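Local atomic coordinates of putative O-GlcNAcase nagJ (Clostridium perfringens, PDB entry 6PV5), a protein that probably hydrolyses N-acetylhexosaminides as a family 84 glycoside hydrolase, its catalytic barrel lying between two other domains in this piece of a longer protein. Residues S185-A190 / K398-W403. Residues are numbered along the deposited sequence; the frame is centred on the assembly and turned at random.
Sequences SFKMRA and KMMLWW
Arg189 NH1, gripped by Phe186 O at 2.8 Å and by a salt bridge to Glu130, ties Arg189 back to the residues just before strand 188-192, where Met188 turns inward to meet Met400. The two methionines belong to the first and seventh strands of the closed, eight-stranded parallel (beta/alpha)8 barrel, and strand 431-436 lies between them in the sheet. Backbone hydrogen bonds therefore join Met188 to Ser432 and Phe434, while Met188 and Met400, with CA atoms 8.2 Å apart, meet through side chains alone. Both sit near the N-terminal ends of their strands, at the floor of the barrel and away from the predicted proton donor Asp305. CG of Met400 stands opposite the carbonyl carbon (chi1 -64°), and the extended chain beyond carries the methyl across to the first strand. There Met400 CE rests on Met188 CB at 3.8 Å, the two side chains crossing at nearly a right angle. Lys187 CE, from the same segment as Met188, lies 3.8 Å from Met400 CE, again with the chains crosswise. Lys187 is extended past CG, so that CE alone meets the Met400 methyl while NZ goes on to a salt bridge with Glu369 on strand 369-372, which with strand 431-436 flanks Met400. Arg189 points away from this apolar cluster; its bond to Phe186 O lies in the guanidinium plane, with an N-H...O angle of 152°. The sulfurs of the facing pair also approach, Met188 SD lying 3.8 Å from Met400 SD.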
ATOM      1  N   SER A 185       1.675  12.144   7.334  1.00 37.20           N
ATOM      2  CA  SER A 185       2.345  11.578   8.500  1.00 34.66           C
ATOM      3  C   SER A 185       3.768  11.149   8.153  1.00 34.52           C
ATOM      4  O   SER A 185       4.683  11.351   8.943  1.00 36.72           O
ATOM      5  CB  SER A 185       1.585  10.391   9.043  1.00 34.61           C
ATOM      6  OG  SER A 185       0.248  10.738   9.377  1.00 36.53           O
ATOM      7  N   PHE A 186       3.940  10.487   7.007  1.00 30.61           N
ATOM      8  CA  PHE A 186       5.253   9.979   6.641  1.00 32.12           C
ATOM      9  C   PHE A 186       5.699  10.701   5.382  1.00 32.25           C
ATOM     10  O   PHE A 186       4.877  10.927   4.499  1.00 32.46           O
ATOM     11  CB  PHE A 186       5.243   8.469   6.378  1.00 30.59           C
ATOM     12  CG  PHE A 186       4.876   7.594   7.554  1.00 29.70           C
ATOM     13  CD1 PHE A 186       5.854   7.006   8.336  1.00 30.19           C
ATOM     14  CD2 PHE A 186       3.550   7.352   7.874  1.00 28.17           C
ATOM     15  CE1 PHE A 186       5.512   6.208   9.421  1.00 29.72           C
ATOM     16  CE2 PHE A 186       3.211   6.551   8.956  1.00 28.85           C
ATOM     17  CZ  PHE A 186       4.195   5.973   9.724  1.00 27.56           C
ATOM     18  N   LYS A 187       6.993  11.033   5.316  1.00 35.45           N
ATOM     19  CA  LYS A 187       7.505  11.871   4.244  1.00 40.04           C
ATOM     20  C   LYS A 187       7.751  11.012   3.013  1.00 39.20           C
ATOM     21  O   LYS A 187       7.832  11.531   1.898  1.00 37.18           O
ATOM     22  CB  LYS A 187       8.808  12.573   4.641  1.00 38.89           C
ATOM     23  CG  LYS A 187      10.000  11.645   4.819  1.00 43.16           C
ATOM     24  CD  LYS A 187      11.303  12.354   5.156  1.00 47.02           C
ATOM     25  CE  LYS A 187      12.452  11.368   5.214  1.00 51.62           C
ATOM     26  NZ  LYS A 187      13.778  12.032   5.259  1.00 53.12           N
ATOM     27  N   MET A 188       7.950   9.708   3.246  1.00 37.16           N
ATOM     28  CA  MET A 188       8.028   8.759   2.152  1.00 35.08           C
ATOM     29  C   MET A 188       6.958   7.682   2.336  1.00 33.88           C
ATOM     30  O   MET A 188       6.913   7.006   3.369  1.00 30.36           O
ATOM     31  CB  MET A 188       9.406   8.118   2.027  1.00 37.90           C
ATOM     32  CG  MET A 188       9.601   7.543   0.647  1.00 41.52           C
ATOM     33  SD  MET A 188      10.903   6.320   0.504  1.00 49.74           S
ATOM     34  CE  MET A 188      11.213   6.454  -1.255  1.00 53.00           C
ATOM     35  N   ARG A 189       6.089   7.585   1.322  1.00 28.81           N
ATOM     36  CA  ARG A 189       4.970   6.652   1.258  1.00 30.32           C
ATOM     37  C   ARG A 189       5.084   5.893  -0.060  1.00 31.60           C
ATOM     38  O   ARG A 189       4.749   6.438  -1.100  1.00 32.58           O
ATOM     39  CB  ARG A 189       3.646   7.413   1.339  1.00 28.18           C
ATOM     40  CG  ARG A 189       3.512   8.278   2.582  1.00 31.09           C
ATOM     41  CD  ARG A 189       2.408   9.323   2.528  1.00 33.59           C
ATOM     42  NE  ARG A 189       2.426  10.056   1.263  1.00 34.43           N
ATOM     43  CZ  ARG A 189       3.239  11.076   0.978  1.00 36.66           C
ATOM     44  NH1 ARG A 189       4.132  11.497   1.866  1.00 32.93           N
ATOM     45  NH2 ARG A 189       3.153  11.670  -0.204  1.00 33.84           N
ATOM     46  N   ALA A 190       5.630   4.669  -0.012  1.00 28.90           N
ATOM     47  CA  ALA A 190       6.120   4.020  -1.214  1.00 27.60           C
ATOM     48  C   ALA A 190       5.493   2.634  -1.366  1.00 30.20           C
ATOM     49  O   ALA A 190       4.944   2.055  -0.423  1.00 27.55           O
ATOM     50  CB  ALA A 190       7.620   3.877  -1.125  1.00 26.82           C
ATOM     51  N   LYS A 398      15.431   8.415  12.322  1.00 35.20           N
ATOM     52  CA  LYS A 398      14.143   7.860  11.958  1.00 36.91           C
ATOM     53  C   LYS A 398      14.309   6.778  10.886  1.00 32.77           C
ATOM     54  O   LYS A 398      14.990   6.959   9.883  1.00 28.75           O
ATOM     55  CB  LYS A 398      13.206   8.971  11.505  1.00 33.96           C
ATOM     56  CG  LYS A 398      12.625   9.797  12.635  1.00 38.57           C
ATOM     57  CD  LYS A 398      11.542  10.711  12.119  1.00 40.65           C
ATOM     58  CE  LYS A 398      10.837  11.503  13.192  1.00 44.41           C
ATOM     59  NZ  LYS A 398       9.475  11.876  12.744  1.00 47.45           N
ATOM     60  N   MET A 399      13.697   5.623  11.140  1.00 31.48           N
ATOM     61  CA  MET A 399      13.858   4.478  10.255  1.00 33.29           C
ATOM     62  C   MET A 399      12.798   4.551   9.151  1.00 29.68           C
ATOM     63  O   MET A 399      11.856   5.337   9.254  1.00 31.35           O
ATOM     64  CB  MET A 399      13.689   3.199  11.079  1.00 30.62           C
ATOM     65  CG  MET A 399      14.793   3.037  12.122  1.00 31.35           C
ATOM     66  SD  MET A 399      16.476   2.994  11.440  1.00 35.18           S
ATOM     67  CE  MET A 399      16.546   1.411  10.602  1.00 33.54           C
ATOM     68  N   MET A 400      12.943   3.715   8.117  1.00 29.18           N
ATOM     69  CA  MET A 400      11.874   3.506   7.142  1.00 29.39           C
ATOM     70  C   MET A 400      11.342   2.068   7.249  1.00 25.93           C
ATOM     71  O   MET A 400      12.112   1.120   7.291  1.00 24.69           O
ATOM     72  CB  MET A 400      12.403   3.774   5.727  1.00 27.74           C
ATOM     73  CG  MET A 400      12.811   5.227   5.555  1.00 34.64           C
ATOM     74  SD  MET A 400      12.635   5.911   3.888  1.00 39.40           S
ATOM     75  CE  MET A 400      12.446   7.652   4.276  1.00 41.76           C
ATOM     76  N   LEU A 401      10.021   1.902   7.322  1.00 24.81           N
ATOM     77  CA  LEU A 401       9.481   0.565   7.522  1.00 24.36           C
ATOM     78  C   LEU A 401       9.163  -0.094   6.172  1.00 23.62           C
ATOM     79  O   LEU A 401       8.328   0.398   5.422  1.00 26.59           O
ATOM     80  CB  LEU A 401       8.248   0.651   8.426  1.00 22.29           C
ATOM     81  CG  LEU A 401       7.497  -0.674   8.638  1.00 25.10           C
ATOM     82  CD1 LEU A 401       8.365  -1.750   9.315  1.00 21.80           C
ATOM     83  CD2 LEU A 401       6.209  -0.444   9.424  1.00 23.05           C
ATOM     84  N   TRP A 402       9.876  -1.177   5.858  1.00 20.61           N
ATOM     85  CA  TRP A 402       9.561  -2.019   4.727  1.00 23.21           C
ATOM     86  C   TRP A 402       8.517  -3.036   5.203  1.00 26.27           C
ATOM     87  O   TRP A 402       8.805  -3.921   6.006  1.00 23.79           O
ATOM     88  CB  TRP A 402      10.848  -2.682   4.247  1.00 24.71           C
ATOM     89  CG  TRP A 402      10.677  -3.719   3.181  1.00 29.96           C
ATOM     90  CD1 TRP A 402       9.860  -4.814   3.216  1.00 32.74           C
ATOM     91  CD2 TRP A 402      11.395  -3.797   1.936  1.00 31.35           C
ATOM     92  NE1 TRP A 402      10.007  -5.558   2.077  1.00 31.21           N
ATOM     93  CE2 TRP A 402      10.944  -4.965   1.273  1.00 32.54           C
ATOM     94  CE3 TRP A 402      12.366  -2.995   1.319  1.00 31.23           C
ATOM     95  CZ2 TRP A 402      11.430  -5.352   0.022  1.00 30.42           C
ATOM     96  CZ3 TRP A 402      12.861  -3.396   0.093  1.00 34.06           C
ATOM     97  CH2 TRP A 402      12.402  -4.556  -0.540  1.00 31.79           C
ATOM     98  N   TRP A 403       7.274  -2.835   4.775  1.00 25.00           N
ATOM     99  CA  TRP A 403       6.183  -3.609   5.347  1.00 26.00           C
ATOM    100  C   TRP A 403       5.802  -4.763   4.426  1.00 23.70           C
ATOM    101  O   TRP A 403       5.302  -4.535   3.320  1.00 23.90           O
ATOM    102  CB  TRP A 403       4.999  -2.702   5.660  1.00 21.26           C
ATOM    103  CG  TRP A 403       3.938  -3.452   6.393  1.00 25.82           C
ATOM    104  CD1 TRP A 403       2.642  -3.624   6.004  1.00 26.04           C
ATOM    105  CD2 TRP A 403       4.105  -4.190   7.615  1.00 25.18           C
ATOM    106  NE1 TRP A 403       1.983  -4.388   6.926  1.00 27.81           N
ATOM    107  CE2 TRP A 403       2.858  -4.774   7.907  1.00 26.18           C
ATOM    108  CE3 TRP A 403       5.190  -4.427   8.471  1.00 25.91           C
ATOM    109  CZ2 TRP A 403       2.657  -5.579   9.028  1.00 26.66           C
ATOM    110  CZ3 TRP A 403       4.987  -5.207   9.590  1.00 26.67           C
ATOM    111  CH2 TRP A 403       3.742  -5.786   9.847  1.00 26.83           C
TER